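Local coordinates for cytosolic phospholipase A2 delta (Homo sapiens, PDB 5IZ5), which hydrolyses the sn-2 ester of glycerophospholipids in a calcium-dependent manner, with a preference for linoleic acid at that position, at residues Gly759-Thr764 with Cys768-Ser773; Arg337-Leu342 with Glu394-Ser399. The protein carries 3 engineered substitutions. One frame throughout, in Å; residues are numbered along the deposited sequence.

In the fold
Both contacts lie within the phospholipase A2 catalytic region, on the same side of the chain's centre, with their own centres about 12 Å apart. Contact 2 comes first along the sequence and pairs helix 335-351, which follows strand 327-331 and begins at the substrate-binding Gly335, just after Gly334, with the end of helix 386-397. Contact 1 comes much later, inside the loop between strand 749-750 and helix 779-794. The two meet directly where Arg337 NE lies 3.0 Å from Tyr770 O, probably a hydrogen bond. Helix 779-794 touches side chains of both, so the C-terminal part from 759 to this helix packs back on the helix that starts at Gly335.

Contact 1 of 2, residues Gly759-Thr764 with Cys768-Ser773; sequences GQVDLT and CPYTLS
An inverse gamma turn centred on Asp762 meets Cys768, Pro769 and Tyr770 within the loop between strand 749-750 and helix 779-794, three residues separating 759-764 from 768-773. The turn is marked by a weak bond from Leu763 N to Val761 O, and it presents the carbonyl of Asp762 to 768-773, where Asp762 O lies 3.3 Å from Tyr770 CD2. Two apolar side chains join it at the same ring: that of Val761 crosses Tyr770 at about a right angle, CG1 3.8 Å from CE2, while that of Leu763 comes obliquely, CD2 3.9 Å from Tyr770 CD2. Pro769 CG sits 3.8 Å above the centre of one face of the Tyr770 ring. With CG anti to the backbone N (chi1 -169°), Asp762 brings OD2 to 3.6 Å from Cys768 CA and 3.8 Å from Pro769 CD. Cys768 SG accepts a hydrogen bond from Tyr770 N (3.6 Å, 158°), which joins that N back to the cysteine side chain. With an alanine in place of Asp762, Pro769 CD and Cys768 CA would probably lose the carboxylate that packs on them. Helix 779-794 flanks the cluster: Tyr770 OH bonds to Asp781 O, and the ring also touches Arg784 and Leu785.

Contact 2 of 2, residues Arg337-Leu342 with Glu394-Ser399; sequences RAMTSL and EHLAKS. With SO4 (sulfate ion), chain M.
Met339 and Leu396 meet end-on, methyl to methyl, Met339 CE lying 3.8 Å from Leu396 CD2. The methionine runs straight out from its helix, CG anti to the backbone N (chi1 180°), then bends at chi3 (70°) to bring its methyl to the leucine. Thr340, one residue on, crosses Leu396 obliquely, with OG1 3.4 Å from the same CD2. A single leucine methyl thus touches both a thioether methyl and a hydroxyl; that hydroxyl is already bonded to Ala336 O, one turn back. The backbones stay well apart, Thr340 CA and Leu396 CA being 9.3 Å from each other. In this alpha/beta-hydrolase, patatin-like catalytic domain, helix 335-351 follows strand 327-331 and begins at the substrate-binding Gly335, just after Gly334; the Met339 side chain lies about 9 Å from that of the nucleophile Ser365. Phe782 of helix 779-794 touches both Thr340 and Leu396, while Met339 also packs on Trp369. Where helix 386-397 ends, Lys398 NZ makes a weak bond to His395 ND1 (3.3 Å) and a hydrogen bond to Ser438 O. Just after, Ser399 OG lies a doubtfully short 2.4 Å from O4 of a sulfate, probably from the crystallisation liquor, also bound by Thr776 OG1, Ser581 OG and the N atoms of Lys400 and Leu401.

Contact 1 of 2, residues Gly759-Thr764 with Cys768-Ser773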
loop_
_atom_site.group_PDB
_atom_site.type_symbol
_atom_site.label_atom_id
_atom_site.label_comp_id
_atom_site.label_asym_id
_atom_site.label_seq_id
_atom_site.Cartn_x
_atom_site.Cartn_y
_atom_site.Cartn_z
ATOM N N GLY B 759 -13.496 25.776 -29.102
ATOM C CA GLY B 759 -14.440 25.422 -28.040
ATOM C C GLY B 759 -15.282 24.199 -28.341
ATOM O O GLY B 759 -16.251 23.920 -27.632
ATOM N N GLN B 760 -14.909 23.463 -29.382
ATOM C CA GLN B 760 -15.584 22.223 -29.735
ATOM C C GLN B 760 -14.776 21.059 -29.162
ATOM O O GLN B 760 -13.976 20.436 -29.863
ATOM C CB GLN B 760 -15.703 22.107 -31.257
ATOM C CG GLN B 760 -16.538 23.209 -31.896
ATOM C CD GLN B 760 -17.940 22.754 -32.261
ATOM O OE1 GLN B 760 -18.726 22.364 -31.394
ATOM N NE2 GLN B 760 -18.267 22.813 -33.549
ATOM N N VAL B 761 -14.990 20.783 -27.879
ATOM C CA VAL B 761 -14.249 19.744 -27.169
ATOM C C VAL B 761 -15.074 18.465 -27.177
ATOM O O VAL B 761 -16.159 18.409 -26.596
ATOM C CB VAL B 761 -13.926 20.155 -25.716
ATOM C CG1 VAL B 761 -12.935 19.178 -25.087
ATOM C CG2 VAL B 761 -13.359 21.567 -25.675
ATOM N N ASP B 762 -14.543 17.440 -27.834
ATOM C CA ASP B 762 -15.260 16.187 -28.009
ATOM C C ASP B 762 -15.196 15.332 -26.734
ATOM O O ASP B 762 -14.336 14.465 -26.601
ATOM C CB ASP B 762 -14.683 15.431 -29.220
ATOM C CG ASP B 762 -15.540 14.252 -29.639
ATOM O OD1 ASP B 762 -16.660 14.105 -29.100
ATOM O OD2 ASP B 762 -15.088 13.467 -30.504
ATOM N N LEU B 763 -16.126 15.576 -25.813
ATOM C CA LEU B 763 -16.185 14.850 -24.542
ATOM C C LEU B 763 -17.224 13.724 -24.496
ATOM O O LEU B 763 -17.218 12.940 -23.545
ATOM C CB LEU B 763 -16.490 15.821 -23.393
ATOM C CG LEU B 763 -15.516 16.967 -23.113
ATOM C CD1 LEU B 763 -16.018 17.769 -21.923
ATOM C CD2 LEU B 763 -14.104 16.468 -22.848
ATOM N N THR B 764 -18.116 13.639 -25.487
ATOM C CA THR B 764 -19.313 12.768 -25.357
ATOM C C THR B 764 -19.679 11.733 -26.434
ATOM O O THR B 764 -20.220 10.678 -26.099
ATOM C CB THR B 764 -20.572 13.628 -25.124
ATOM O OG1 THR B 764 -20.621 14.685 -26.092
ATOM C CG2 THR B 764 -20.568 14.223 -23.726
ATOM N N CYS B 768 -14.645 10.133 -29.336
ATOM C CA CYS B 768 -14.095 10.911 -28.229
ATOM C C CYS B 768 -12.633 10.515 -28.067
ATOM O O CYS B 768 -12.343 9.361 -27.749
ATOM C CB CYS B 768 -14.851 10.613 -26.931
ATOM S SG CYS B 768 -14.118 11.324 -25.434
ATOM N N PRO B 769 -11.704 11.460 -28.291
ATOM C CA PRO B 769 -10.284 11.136 -28.223
ATOM C C PRO B 769 -9.701 11.094 -26.799
ATOM O O PRO B 769 -8.492 10.898 -26.644
ATOM C CB PRO B 769 -9.650 12.276 -29.012
ATOM C CG PRO B 769 -10.523 13.439 -28.694
ATOM C CD PRO B 769 -11.917 12.895 -28.542
ATOM N N TYR B 770 -10.537 11.258 -25.776
ATOM C CA TYR B 770 -10.064 11.335 -24.394
ATOM C C TYR B 770 -10.436 10.092 -23.591
ATOM O O TYR B 770 -10.515 10.134 -22.369
ATOM C CB TYR B 770 -10.644 12.581 -23.737
ATOM C CG TYR B 770 -10.398 13.845 -24.532
ATOM C CD1 TYR B 770 -9.105 14.252 -24.835
ATOM C CD2 TYR B 770 -11.456 14.636 -24.979
ATOM C CE1 TYR B 770 -8.868 15.411 -25.557
ATOM C CE2 TYR B 770 -11.230 15.800 -25.700
ATOM C CZ TYR B 770 -9.936 16.183 -25.988
ATOM O OH TYR B 770 -9.708 17.335 -26.700
ATOM N N THR B 771 -10.669 8.986 -24.285
ATOM C CA THR B 771 -11.029 7.733 -23.630
ATOM C C THR B 771 -9.835 7.168 -22.843
ATOM O O THR B 771 -8.681 7.410 -23.196
ATOM C CB THR B 771 -11.582 6.705 -24.652
ATOM O OG1 THR B 771 -12.063 5.551 -23.957
ATOM C CG2 THR B 771 -10.530 6.276 -25.667
ATOM N N LEU B 772 -10.140 6.413 -21.789
ATOM C CA LEU B 772 -9.149 5.951 -20.806
ATOM C C LEU B 772 -7.851 5.441 -21.418
ATOM O O LEU B 772 -6.768 5.893 -21.063
ATOM C CB LEU B 772 -9.747 4.845 -19.931
ATOM C CG LEU B 772 -8.892 4.324 -18.772
ATOM C CD1 LEU B 772 -8.555 5.432 -17.791
ATOM C CD2 LEU B 772 -9.624 3.192 -18.071
ATOM N N SER B 773 -7.958 4.504 -22.345
ATOM C CA SER B 773 -6.766 3.846 -22.853
ATOM C C SER B 773 -6.049 4.598 -23.960
ATOM O O SER B 773 -4.950 4.212 -24.305
ATOM C CB SER B 773 -7.078 2.424 -23.297
ATOM O OG SER B 773 -7.439 1.634 -22.174
#

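Contact 2 of 2, residues Arg337-Leu342 with Glu394-Ser399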
loop_
_atom_site.group_PDB
_atom_site.type_symbol
_atom_site.label_atom_id
_atom_site.label_comp_id
_atom_site.label_asym_id
_atom_site.label_seq_id
_atom_site.Cartn_x
_atom_site.Cartn_y
_atom_site.Cartn_z
ATOM N N ARG B 337 -6.221 11.582 -20.090
ATOM C CA ARG B 337 -7.258 12.601 -19.972
ATOM C C ARG B 337 -7.064 13.366 -18.672
ATOM O O ARG B 337 -6.983 14.595 -18.685
ATOM C CB ARG B 337 -8.649 11.962 -20.012
ATOM C CG ARG B 337 -9.783 12.952 -19.845
ATOM C CD ARG B 337 -11.150 12.305 -20.035
ATOM N NE ARG B 337 -11.246 10.902 -19.599
ATOM C CZ ARG B 337 -11.392 10.449 -18.357
ATOM N NH1 ARG B 337 -11.444 11.273 -17.334
ATOM N NH2 ARG B 337 -11.473 9.138 -18.143
ATOM N N ALA B 338 -6.969 12.631 -17.561
ATOM C CA ALA B 338 -6.705 13.223 -16.246
ATOM C C ALA B 338 -5.377 13.977 -16.252
ATOM O O ALA B 338 -5.295 15.082 -15.732
ATOM C CB ALA B 338 -6.701 12.156 -15.150
ATOM N N MET B 339 -4.343 13.379 -16.838
ATOM C CA MET B 339 -3.022 14.003 -16.877
ATOM C C MET B 339 -3.082 15.367 -17.575
ATOM O O MET B 339 -2.590 16.366 -17.048
ATOM C CB MET B 339 -2.014 13.103 -17.597
ATOM C CG MET B 339 -0.613 13.689 -17.682
ATOM S SD MET B 339 0.528 12.767 -18.718
ATOM C CE MET B 339 -0.142 13.082 -20.362
ATOM N N THR B 340 -3.684 15.390 -18.761
ATOM C CA THR B 340 -3.779 16.605 -19.579
ATOM C C THR B 340 -4.588 17.690 -18.876
ATOM O O THR B 340 -4.131 18.821 -18.723
ATOM C CB THR B 340 -4.408 16.295 -20.951
ATOM O OG1 THR B 340 -3.564 15.378 -21.653
ATOM C CG2 THR B 340 -4.587 17.563 -21.798
ATOM N N SER B 341 -5.783 17.326 -18.432
ATOM C CA SER B 341 -6.686 18.272 -17.810
ATOM C C SER B 341 -6.098 18.883 -16.533
ATOM O O SER B 341 -6.278 20.077 -16.275
ATOM C CB SER B 341 -8.012 17.590 -17.504
ATOM O OG SER B 341 -8.926 18.504 -16.922
ATOM N N LEU B 342 -5.394 18.063 -15.748
ATOM C CA LEU B 342 -4.765 18.510 -14.508
ATOM C C LEU B 342 -3.681 19.555 -14.769
ATOM O O LEU B 342 -3.544 20.507 -14.008
ATOM C CB LEU B 342 -4.183 17.317 -13.736
ATOM C CG LEU B 342 -3.503 17.596 -12.393
ATOM C CD1 LEU B 342 -4.388 18.402 -11.452
ATOM C CD2 LEU B 342 -3.107 16.276 -11.734
ATOM N N GLU B 394 3.866 17.143 -26.703
ATOM C CA GLU B 394 4.687 16.552 -27.756
ATOM C C GLU B 394 4.800 15.034 -27.612
ATOM O O GLU B 394 4.685 14.299 -28.599
ATOM C CB GLU B 394 6.066 17.212 -27.785
ATOM C CG GLU B 394 6.010 18.636 -28.325
ATOM C CD GLU B 394 7.333 19.376 -28.247
ATOM O OE1 GLU B 394 8.315 18.818 -27.715
ATOM O OE2 GLU B 394 7.385 20.529 -28.723
ATOM N N HIS B 395 4.994 14.565 -26.382
ATOM C CA HIS B 395 5.067 13.126 -26.128
ATOM C C HIS B 395 3.725 12.443 -26.317
ATOM O O HIS B 395 3.666 11.304 -26.769
ATOM C CB HIS B 395 5.633 12.853 -24.733
ATOM C CG HIS B 395 7.115 13.038 -24.660
ATOM N ND1 HIS B 395 7.995 12.131 -25.203
ATOM C CD2 HIS B 395 7.871 14.038 -24.153
ATOM C CE1 HIS B 395 9.232 12.552 -25.017
ATOM N NE2 HIS B 395 9.183 13.709 -24.382
ATOM N N LEU B 396 2.643 13.139 -25.985
ATOM C CA LEU B 396 1.314 12.570 -26.163
ATOM C C LEU B 396 0.930 12.535 -27.655
ATOM O O LEU B 396 0.103 11.722 -28.064
ATOM C CB LEU B 396 0.286 13.331 -25.321
ATOM C CG LEU B 396 -0.964 12.590 -24.827
ATOM C CD1 LEU B 396 -0.656 11.251 -24.181
ATOM C CD2 LEU B 396 -1.710 13.469 -23.836
ATOM N N ALA B 397 1.566 13.389 -28.458
ATOM C CA ALA B 397 1.305 13.469 -29.902
ATOM C C ALA B 397 2.049 12.428 -30.735
ATOM O O ALA B 397 1.542 11.993 -31.766
ATOM C CB ALA B 397 1.630 14.868 -30.417
ATOM N N LYS B 398 3.248 12.040 -30.306
ATOM C CA LYS B 398 4.075 11.110 -31.090
ATOM C C LYS B 398 3.407 9.745 -31.255
ATOM O O LYS B 398 2.592 9.336 -30.424
ATOM C CB LYS B 398 5.453 10.935 -30.446
ATOM C CG LYS B 398 5.438 10.064 -29.200
ATOM C CD LYS B 398 6.729 10.167 -28.411
ATOM C CE LYS B 398 6.598 9.454 -27.075
ATOM N NZ LYS B 398 7.928 9.092 -26.522
ATOM N N SER B 399 3.771 9.046 -32.324
ATOM C CA SER B 399 3.195 7.734 -32.622
ATOM C C SER B 399 3.627 6.695 -31.594
ATOM O O SER B 399 4.813 6.514 -31.345
ATOM C CB SER B 399 3.608 7.259 -34.017
ATOM O OG SER B 399 3.247 5.900 -34.216
HETATM S S SO4 M . -0.079 5.920 -32.819
HETATM O O1 SO4 M . -0.264 7.193 -33.554
HETATM O O2 SO4 M . -0.085 6.177 -31.361
HETATM O O3 SO4 M . -1.171 4.987 -33.166
HETATM O O4 SO4 M . 1.208 5.303 -33.201
#